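Local coordinates for encapsulated ferritin-like protein (Haliangium ochraceum, PDB 5N5F), which oxidises Fe(2+) to Fe(3+) as a ferritin-like ferroxidase packaged inside an encapsulin nanocompartment, passing the mineralised iron on for storage there, at residues V26-I29 against E30-A34. Numbering follows the deposited sequence.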
loop_
_atom_site.group_PDB
_atom_site.type_symbol
_atom_site.label_atom_id
_atom_site.label_comp_id
_atom_site.label_asym_id
_atom_site.label_seq_id
_atom_site.Cartn_x
_atom_site.Cartn_y
_atom_site.Cartn_z
ATOM N N VAL B 26 17.725 -1.496 5.880
ATOM C CA VAL B 26 16.785 -1.589 4.766
ATOM C C VAL B 26 17.427 -2.315 3.594
ATOM O O VAL B 26 16.750 -3.055 2.867
ATOM C CB VAL B 26 16.263 -0.198 4.355
ATOM C CG1 VAL B 26 15.537 0.459 5.521
ATOM C CG2 VAL B 26 17.387 0.693 3.840
ATOM N N THR B 27 18.738 -2.141 3.399
ATOM C CA THR B 27 19.423 -2.842 2.319
ATOM C C THR B 27 19.458 -4.340 2.582
ATOM O O THR B 27 19.156 -5.147 1.693
ATOM C CB THR B 27 20.840 -2.289 2.146
ATOM O OG1 THR B 27 20.778 -0.882 1.874
ATOM C CG2 THR B 27 21.557 -2.984 0.990
ATOM N N LEU B 28 19.833 -4.736 3.801
ATOM C CA LEU B 28 19.791 -6.147 4.163
ATOM C C LEU B 28 18.389 -6.710 3.969
ATOM O O LEU B 28 18.221 -7.804 3.417
ATOM C CB LEU B 28 20.256 -6.330 5.611
ATOM C CG LEU B 28 20.136 -7.734 6.210
ATOM C CD1 LEU B 28 20.799 -8.777 5.320
ATOM C CD2 LEU B 28 20.742 -7.767 7.604
ATOM N N ILE B 29 17.370 -5.968 4.404
ATOM C CA ILE B 29 15.988 -6.410 4.227
ATOM C C ILE B 29 15.677 -6.610 2.747
ATOM O O ILE B 29 15.122 -7.638 2.342
ATOM C CB ILE B 29 15.023 -5.406 4.883
ATOM C CG1 ILE B 29 15.062 -5.572 6.407
ATOM C CG2 ILE B 29 13.597 -5.588 4.365
ATOM C CD1 ILE B 29 14.428 -4.432 7.169
ATOM N N GLU B 30 16.031 -5.629 1.915
ATOM C CA GLU B 30 15.727 -5.735 0.490
ATOM C C GLU B 30 16.437 -6.928 -0.136
ATOM O O GLU B 30 15.877 -7.612 -1.002
ATOM C CB GLU B 30 16.118 -4.444 -0.227
ATOM C CG GLU B 30 15.255 -3.253 0.146
ATOM C CD GLU B 30 15.848 -1.942 -0.324
ATOM O OE1 GLU B 30 16.843 -1.977 -1.079
ATOM O OE2 GLU B 30 15.322 -0.879 0.064
ATOM N N GLU B 31 17.674 -7.195 0.288
ATOM C CA GLU B 31 18.401 -8.335 -0.253
ATOM C C GLU B 31 17.777 -9.650 0.200
ATOM O O GLU B 31 17.665 -10.593 -0.590
ATOM C CB GLU B 31 19.874 -8.246 0.149
ATOM C CG GLU B 31 20.620 -7.138 -0.596
ATOM C CD GLU B 31 21.816 -6.590 0.162
ATOM O OE1 GLU B 31 21.963 -6.895 1.366
ATOM O OE2 GLU B 31 22.609 -5.841 -0.450
ATOM N N LEU B 32 17.341 -9.727 1.461
ATOM C CA LEU B 32 16.672 -10.936 1.929
ATOM C C LEU B 32 15.345 -11.156 1.212
ATOM O O LEU B 32 14.943 -12.303 0.991
ATOM C CB LEU B 32 16.453 -10.866 3.441
ATOM C CG LEU B 32 17.729 -10.901 4.293
ATOM C CD1 LEU B 32 17.395 -10.645 5.744
ATOM C CD2 LEU B 32 18.452 -12.233 4.141
ATOM N N GLU B 33 14.647 -10.080 0.847
ATOM C CA GLU B 33 13.413 -10.239 0.086
ATOM C C GLU B 33 13.695 -10.806 -1.299
ATOM O O GLU B 33 12.959 -11.674 -1.785
ATOM C CB GLU B 33 12.681 -8.899 -0.003
ATOM C CG GLU B 33 12.100 -8.451 1.331
ATOM C CD GLU B 33 11.450 -7.082 1.277
ATOM O OE1 GLU B 33 11.543 -6.410 0.229
ATOM O OE2 GLU B 33 10.841 -6.679 2.291
ATOM N N ALA B 34 14.767 -10.340 -1.945
ATOM C CA ALA B 34 15.165 -10.909 -3.227
ATOM C C ALA B 34 15.446 -12.403 -3.110
ATOM O O ALA B 34 15.121 -13.176 -4.020
ATOM C CB ALA B 34 16.394 -10.175 -3.761
#
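Glu-30 N donates to Val-26 O at 2.8 Å, the first of four successive i to i+4 backbone bonds that run through this part of helix 16-44, one of the two long antiparallel helices of the N-terminal domain of the encapsulated-ferritin subunit. Glu-31 to Thr-27, Leu-32 to Leu-28 and Glu-33 to Ile-29 follow, with N-H...O angles between 152° and 162°. Glu-31 is probably an iron ligand, as in related encapsulated ferritins, together with Glu-61 and His-64 of helix 48-75; its OE1 is hydrogen-bonded to Thr-68 OG1, which probably helps to fix the rotation of the carboxylate. The extended chain of Glu-31 runs alongside Thr-27, both pointing the same way, so that Glu-31 OE2 lies 3.4 Å from Thr-27 CG2. That methyl can face the carboxylate because it stands anti to its own backbone nitrogen, while OG1 turns back and hydrogen-bonds to Arg-23 O. Glu-30 brings CG to 3.1 Å from Val-26 O, its chain extended beyond, and its OE1 forms a salt bridge with Arg-41 of a third subunit, tying this helix into the decameric ring. On another face, Leu-28 and Leu-32 cross at a slant, Leu-28 CD1 resting 3.9 Å from Leu-32 CG; the same two leucines of a second subunit pack against them in exchanged order, Leu-28 on Leu-32. Ile-29 and Glu-33 repeat this exchange with that subunit, and within the chain they lie side by side, Ile-29 CG2 reaching to 3.6 Å from Glu-33 OE2.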